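Conserved hypothetical protein (Agrobacterium tumefaciens, PDB 2FEX) is of unknown function but belongs to the DJ-1/PfpI family, related to class I glutamine amidotransferases, so an enzymatic role is possible though not established. Local coordinates at residues Pro52-Tyr56 / Asp57-Pro61; Gly111-Asn114 / Asp115-His118; Val163-Leu166 / Lys167-Leu171. All blocks are in the same frame, centred on the assembly; numbering follows the deposited sequence.

Contact 1 of 3, residues Pro52-Tyr56 / Asp57-Pro61; sequences PDTSY and DALDP
Ala58 N donates to Ser55 O at 3.1 Å, and one residue on Leu59 N donates to Tyr56 O with an N-H...O angle of 162°. Bonds from residue i+3 back to residue i mark a short 3-10 turn. Ser55 OG, held at chi1 56° between its own backbone N and carbonyl carbon, turns along the chain to Asp57 and meets OD1 from above the carboxylate plane at 2.7 Å; Asp57 was modelled in two conformers, so this bond is tentative. Ala58 suits its place because a lone methyl fits against Thr54 OG1, with CB 3.2 Å away. Thr54 turns its other branch, CG2, to the buried Leu59, meeting CD2 at 3.7 Å, a beta-branched residue serving a strand and a hydrophobic contact together. In the second shell, Arg89 NH1 bonds to both Tyr56 O and Leu59 O. Tyr56 sends its ring inward, its OH bonding to Leu8 O. The turn thus ends the edge strand 54-55, which pairs with strand 31-36, and leads the chain against helix 84-92, where Leu59 meets Phe90 and Tyr56 meets Leu86.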
loop_
_atom_site.group_PDB
_atom_site.type_symbol
_atom_site.label_atom_id
_atom_site.label_comp_id
_atom_site.label_asym_id
_atom_site.label_seq_id
_atom_site.Cartn_x
_atom_site.Cartn_y
_atom_site.Cartn_z
ATOM N N PRO A 52 -7.481 -8.581 -12.060
ATOM C CA PRO A 52 -8.599 -7.730 -11.669
ATOM C C PRO A 52 -9.959 -8.472 -11.783
ATOM O O PRO A 52 -10.045 -9.610 -12.324
ATOM C CB PRO A 52 -8.562 -6.617 -12.717
ATOM C CG PRO A 52 -8.180 -7.365 -13.985
ATOM C CD PRO A 52 -7.062 -8.324 -13.464
ATOM N N ASP A 53 -11.015 -7.816 -11.315
ATOM C CA ASP A 53 -12.359 -8.305 -11.512
ATOM C C ASP A 53 -12.906 -8.082 -12.917
ATOM O O ASP A 53 -13.666 -8.908 -13.423
ATOM C CB ASP A 53 -13.295 -7.588 -10.529
ATOM C CG ASP A 53 -12.883 -7.835 -9.078
ATOM O OD1 ASP A 53 -12.949 -9.040 -8.672
ATOM O OD2 ASP A 53 -12.477 -6.889 -8.397
ATOM N N THR A 54 -12.527 -6.936 -13.522
ATOM C CA THR A 54 -13.169 -6.555 -14.766
ATOM C C THR A 54 -12.295 -5.583 -15.564
ATOM O O THR A 54 -11.121 -5.341 -15.177
ATOM C CB THR A 54 -14.579 -5.950 -14.408
ATOM O OG1 THR A 54 -15.390 -5.938 -15.578
ATOM C CG2 THR A 54 -14.408 -4.549 -13.812
ATOM N N SER A 55 -12.846 -5.096 -16.692
ATOM C CA SER A 55 -12.121 -4.146 -17.529
ATOM C C SER A 55 -12.746 -2.759 -17.299
ATOM O O SER A 55 -13.896 -2.605 -16.835
ATOM C CB SER A 55 -12.339 -4.498 -19.030
ATOM O OG SER A 55 -13.748 -4.527 -19.331
ATOM N N TYR A 56 -12.012 -1.731 -17.735
ATOM C CA TYR A 56 -12.516 -0.347 -17.619
ATOM C C TYR A 56 -13.855 -0.207 -18.368
ATOM O O TYR A 56 -14.760 0.479 -17.882
ATOM C CB TYR A 56 -11.541 0.628 -18.257
ATOM C CG TYR A 56 -10.306 0.981 -17.441
ATOM C CD1 TYR A 56 -9.877 0.171 -16.373
ATOM C CD2 TYR A 56 -9.496 2.081 -17.847
ATOM C CE1 TYR A 56 -8.685 0.519 -15.665
ATOM C CE2 TYR A 56 -8.335 2.426 -17.186
ATOM C CZ TYR A 56 -7.912 1.644 -16.114
ATOM O OH TYR A 56 -6.778 1.965 -15.437
ATOM N N ASP A 57 -13.974 -0.856 -19.541
ATOM C CA ASP A 57 -15.136 -0.600 -20.365
ATOM C C ASP A 57 -16.390 -1.270 -19.766
ATOM O O ASP A 57 -17.498 -0.948 -20.184
ATOM C CB ASP A 57 -14.884 -1.107 -21.778
ATOM C CG ASP A 57 -14.528 -2.584 -21.786
ATOM O OD1 ASP A 57 -13.367 -2.931 -21.457
ATOM O OD2 ASP A 57 -15.418 -3.399 -22.052
ATOM N N ALA A 58 -16.211 -2.155 -18.791
ATOM C CA ALA A 58 -17.359 -2.768 -18.137
ATOM C C ALA A 58 -17.795 -2.031 -16.864
ATOM O O ALA A 58 -18.800 -2.436 -16.224
ATOM C CB ALA A 58 -17.057 -4.245 -17.781
ATOM N N LEU A 59 -17.064 -0.998 -16.469
ATOM C CA LEU A 59 -17.440 -0.285 -15.247
ATOM C C LEU A 59 -18.675 0.587 -15.539
ATOM O O LEU A 59 -18.627 1.464 -16.436
ATOM C CB LEU A 59 -16.270 0.599 -14.783
ATOM C CG LEU A 59 -15.009 -0.162 -14.375
ATOM C CD1 LEU A 59 -13.924 0.856 -14.026
ATOM C CD2 LEU A 59 -15.317 -1.052 -13.085
ATOM N N ASP A 60 -19.762 0.367 -14.792
ATOM C CA ASP A 60 -21.003 1.075 -15.060
ATOM C C ASP A 60 -21.360 1.897 -13.799
ATOM O O ASP A 60 -21.556 1.329 -12.714
ATOM C CB ASP A 60 -22.075 0.051 -15.405
ATOM C CG ASP A 60 -23.345 0.681 -15.867
ATOM O OD1 ASP A 60 -23.581 1.853 -15.479
ATOM O OD2 ASP A 60 -24.121 -0.027 -16.581
ATOM N N PRO A 61 -21.409 3.219 -13.947
ATOM C CA PRO A 61 -21.680 4.077 -12.770
ATOM C C PRO A 61 -23.097 3.901 -12.206
ATOM O O PRO A 61 -23.380 4.360 -11.098
ATOM C CB PRO A 61 -21.409 5.498 -13.292
ATOM C CG PRO A 61 -21.837 5.391 -14.773
ATOM C CD PRO A 61 -21.249 4.027 -15.166
#

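Contact 2 of 3, residues Gly111-Asn114 / Asp115-His118; sequences GVLN and DVAH
Leu113 lays its CB over one face of the His118 imidazole, 3.9 Å from the ring centroid and 16° off the ring normal, a CH-pi contact in which the methylene sits towards the ring's rim. Leu113 CD1 comes within 4.0 Å of His118 CD2. The ring is turned by its own hydrogen bond: ND1 donates to Val116 O at 2.8 Å, with the carbonyl oxygen in the ring plane, while NE2 bonds to Tyr132 OH. With chi1 at 59° the ring folds back over its own chain instead of pointing along it. Histidine suits this site by combining a flat face for leucine with two ring nitrogens that meet polar partners. Val116 CG2 makes a loose apolar contact with Leu113 CD2 at 4.4 Å. The backbone makes a type I beta turn, closed by Asn114 N to Gly111 O at 3.0 Å. Gly111 ends the preceding helix at phi 89°, where a CB would collide with the preceding carbonyl O. Asn114 OD1 accepts a bond from Arg133 N, tying the turn to a later loop. The segment follows helix 102-109 and lies against strand 150-153, where Leu113 touches Val150 and Thr152, while Val116 and Ala117 meet strand 145-147.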
loop_
_atom_site.group_PDB
_atom_site.type_symbol
_atom_site.label_atom_id
_atom_site.label_comp_id
_atom_site.label_asym_id
_atom_site.label_seq_id
_atom_site.Cartn_x
_atom_site.Cartn_y
_atom_site.Cartn_z
ATOM N N GLY A 111 -10.069 17.475 -18.375
ATOM C CA GLY A 111 -10.816 18.721 -18.135
ATOM C C GLY A 111 -11.566 18.777 -16.803
ATOM O O GLY A 111 -12.092 19.855 -16.436
ATOM N N VAL A 112 -11.615 17.653 -16.063
ATOM C CA VAL A 112 -12.436 17.576 -14.855
ATOM C C VAL A 112 -11.926 18.478 -13.708
ATOM O O VAL A 112 -12.641 18.749 -12.728
ATOM C CB VAL A 112 -12.587 16.102 -14.400
ATOM C CG1 VAL A 112 -11.301 15.575 -13.721
ATOM C CG2 VAL A 112 -13.790 15.951 -13.521
ATOM N N LEU A 113 -10.659 18.908 -13.804
ATOM C CA LEU A 113 -10.123 19.800 -12.751
ATOM C C LEU A 113 -10.296 21.290 -13.100
ATOM O O LEU A 113 -9.788 22.140 -12.393
ATOM C CB LEU A 113 -8.644 19.498 -12.479
ATOM C CG LEU A 113 -8.326 18.049 -12.203
ATOM C CD1 LEU A 113 -6.821 17.842 -11.856
ATOM C CD2 LEU A 113 -9.252 17.511 -11.092
ATOM N N ASN A 114 -10.958 21.610 -14.226
ATOM C CA ASN A 114 -10.989 23.027 -14.680
ATOM C C ASN A 114 -11.744 23.981 -13.739
ATOM O O ASN A 114 -11.423 25.182 -13.680
ATOM C CB ASN A 114 -11.603 23.135 -16.068
ATOM C CG ASN A 114 -10.706 22.560 -17.183
ATOM O OD1 ASN A 114 -9.577 22.091 -16.944
ATOM N ND2 ASN A 114 -11.255 22.549 -18.435
ATOM N N ASP A 115 -12.762 23.430 -13.068
ATOM C CA ASP A 115 -13.820 24.110 -12.358
ATOM C C ASP A 115 -13.889 23.769 -10.853
ATOM O O ASP A 115 -14.852 24.142 -10.193
ATOM C CB ASP A 115 -15.143 23.656 -13.015
ATOM C CG ASP A 115 -15.355 22.100 -12.967
ATOM O OD1 ASP A 115 -14.388 21.243 -13.059
ATOM O OD2 ASP A 115 -16.551 21.720 -12.850
ATOM N N VAL A 116 -12.942 22.979 -10.350
ATOM C CA VAL A 116 -12.966 22.555 -8.953
ATOM C C VAL A 116 -11.620 22.756 -8.311
ATOM O O VAL A 116 -10.579 22.668 -8.985
ATOM C CB VAL A 116 -13.377 21.067 -8.788
ATOM C CG1 VAL A 116 -14.853 20.901 -9.241
ATOM C CG2 VAL A 116 -12.428 20.135 -9.573
ATOM N N ALA A 117 -11.640 22.961 -6.997
ATOM C CA ALA A 117 -10.401 23.024 -6.223
ATOM C C ALA A 117 -9.761 21.628 -6.288
ATOM O O ALA A 117 -10.473 20.607 -6.282
ATOM C CB ALA A 117 -10.682 23.441 -4.775
ATOM N N HIS A 118 -8.428 21.594 -6.381
ATOM C CA HIS A 118 -7.715 20.298 -6.539
ATOM C C HIS A 118 -6.236 20.495 -6.207
ATOM O O HIS A 118 -5.783 21.617 -5.983
ATOM C CB HIS A 118 -7.829 19.816 -7.980
ATOM C CG HIS A 118 -7.252 20.793 -8.976
ATOM N ND1 HIS A 118 -7.995 21.797 -9.570
ATOM C CD2 HIS A 118 -5.982 20.944 -9.419
ATOM C CE1 HIS A 118 -7.197 22.551 -10.316
ATOM N NE2 HIS A 118 -5.964 22.062 -10.232
HETATM O O HOH W 1 -14.930 20.601 -15.834
#

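Contact 3 of 3, residues Val163-Leu166 / Lys167-Leu171; sequences VEIL and KSLGL
A chi1 of 164° sets Val163 CG1 anti to the backbone N, and a chi1 of -70° sets Lys167 CG anti to its own carbonyl carbon; the two side chains lie side by side because they stand one helical turn apart. From CG the lysine chain runs extended, so that its CE reaches Val163 CG1 at 3.7 Å. Its methylenes thus pair with an apolar branch one helical turn earlier, while the ammonium is carried towards the surface. Glu164 is bent at chi2, which swings its carboxylate round to the same region; its OE2 remains 4.7 Å from Lys167 NZ, a distance at which the opposite charges could attract only weakly, without contact. Ile165 and Leu169 also point the same way, one turn apart, with CG2 of Ile165 4.1 Å from CD1 of Leu169.

Here helix 158-168 ends in a Schellman motif. Regular bonds persist up to Leu169 N, which donates to Ile165 O at 3.1 Å and, weakly, to Leu166 O. Then Gly170 turns to positive phi (65°), a region that glycine enters more easily than residues carrying a CB. Gly170 N bonds back to Lys167 O at 3.0 Å, and Leu171 N reaches Leu166 O at 2.9 Å, six residues closing the loop. The same reversal brings Leu171 across Leu166 at about a right angle, CB to CD2 4.1 Å; an apolar pair at these two positions is a familiar companion of the motif.

Behind these contacts, Ile165, Ser168 and Leu169 rest on Leu96 of strand 96-100, so the helix packs against the central sheet. Leu166, pointing another way, touches Leu20 of helix 18-27 and Leu180 of helix 174-180. Leu171 meets Val30, and both Val163 and Lys167 touch Phe172.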
loop_
_atom_site.group_PDB
_atom_site.type_symbol
_atom_site.label_atom_id
_atom_site.label_comp_id
_atom_site.label_asym_id
_atom_site.label_seq_id
_atom_site.Cartn_x
_atom_site.Cartn_y
_atom_site.Cartn_z
ATOM N N VAL A 163 -9.025 9.284 3.279
ATOM C CA VAL A 163 -9.992 9.923 4.204
ATOM C C VAL A 163 -10.975 10.753 3.341
ATOM O O VAL A 163 -12.183 10.707 3.580
ATOM C CB VAL A 163 -9.259 10.834 5.188
ATOM C CG1 VAL A 163 -10.250 11.788 5.874
ATOM C CG2 VAL A 163 -8.413 9.977 6.170
ATOM N N GLU A 164 -10.467 11.489 2.335
ATOM C CA GLU A 164 -11.377 12.374 1.564
ATOM C C GLU A 164 -12.359 11.549 0.704
ATOM O O GLU A 164 -13.508 11.962 0.510
ATOM C CB GLU A 164 -10.608 13.363 0.688
ATOM C CG GLU A 164 -9.829 14.413 1.486
ATOM C CD GLU A 164 -10.743 15.379 2.289
ATOM O OE1 GLU A 164 -12.005 15.433 2.094
ATOM O OE2 GLU A 164 -10.183 16.093 3.155
ATOM N N ILE A 165 -11.914 10.374 0.224
ATOM C CA ILE A 165 -12.803 9.493 -0.541
ATOM C C ILE A 165 -13.896 8.999 0.376
ATOM O O ILE A 165 -15.109 9.075 0.035
ATOM C CB ILE A 165 -12.022 8.306 -1.130
ATOM C CG1 ILE A 165 -11.114 8.868 -2.252
ATOM C CG2 ILE A 165 -12.945 7.192 -1.657
ATOM C CD1 ILE A 165 -9.985 7.938 -2.716
ATOM N N LEU A 166 -13.491 8.535 1.563
ATOM C CA LEU A 166 -14.479 8.075 2.534
ATOM C C LEU A 166 -15.451 9.172 2.981
ATOM O O LEU A 166 -16.642 8.915 3.055
ATOM C CB LEU A 166 -13.798 7.463 3.743
ATOM C CG LEU A 166 -13.059 6.156 3.410
ATOM C CD1 LEU A 166 -12.356 5.716 4.659
ATOM C CD2 LEU A 166 -14.030 5.073 2.826
ATOM N N LYS A 167 -14.941 10.371 3.229
ATOM C CA LYS A 167 -15.834 11.488 3.580
ATOM C C LYS A 167 -16.833 11.779 2.465
ATOM O O LYS A 167 -18.031 11.970 2.746
ATOM C CB LYS A 167 -15.044 12.758 3.891
ATOM C CG LYS A 167 -14.256 12.652 5.226
ATOM C CD LYS A 167 -13.547 13.986 5.461
ATOM C CE LYS A 167 -13.049 14.058 6.905
ATOM N NZ LYS A 167 -12.395 15.372 7.238
ATOM N N SER A 168 -16.351 11.834 1.214
ATOM C CA SER A 168 -17.236 12.085 0.049
ATOM C C SER A 168 -18.401 11.091 -0.003
ATOM O O SER A 168 -19.557 11.451 -0.354
ATOM C CB SER A 168 -16.472 12.032 -1.273
ATOM O OG SER A 168 -17.358 12.193 -2.384
ATOM N N LEU A 169 -18.110 9.842 0.359
ATOM C CA LEU A 169 -19.094 8.766 0.340
ATOM C C LEU A 169 -19.959 8.659 1.612
ATOM O O LEU A 169 -20.815 7.750 1.704
ATOM C CB LEU A 169 -18.388 7.428 0.024
ATOM C CG LEU A 169 -17.754 7.345 -1.376
ATOM C CD1 LEU A 169 -16.873 6.097 -1.502
ATOM C CD2 LEU A 169 -18.869 7.293 -2.442
ATOM N N GLY A 170 -19.778 9.594 2.539
ATOM C CA GLY A 170 -20.510 9.569 3.838
ATOM C C GLY A 170 -20.122 8.354 4.686
ATOM O O GLY A 170 -20.907 7.900 5.546
ATOM N N LEU A 171 -18.900 7.851 4.515
ATOM C CA LEU A 171 -18.431 6.658 5.206
ATOM C C LEU A 171 -17.364 6.928 6.262
ATOM O O LEU A 171 -16.795 5.972 6.800
ATOM C CB LEU A 171 -17.848 5.624 4.238
ATOM C CG LEU A 171 -18.870 5.151 3.225
ATOM C CD1 LEU A 171 -18.084 4.271 2.248
ATOM C CD2 LEU A 171 -20.090 4.451 3.872
#

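How the contacts relate
All three contacts lie where regular structure ends, and each joins buried and exposed residues. Contact 2 has the most buried side chains (Val112, Leu113, Val116, His118); contacts 1 and 3 have two each. Contact 1 follows an edge strand of the central sheet, contact 2 follows helix 102-109, and contact 3 ends helix 158-168. Their chemistry differs accordingly: 3-10 bonds with exposed polar side chains in contact 1, an imidazole covered on one face by leucine and bonded at its nitrogens in contact 2, and aliphatic packing with capping bonds in contact 3. Glycine with positive phi closes a helix in contacts 2 and 3. Helix 84-92 touches both contacts 1 and 2. Contact 3 rests on strand 96-100, contact 2 on its neighbour 150-153.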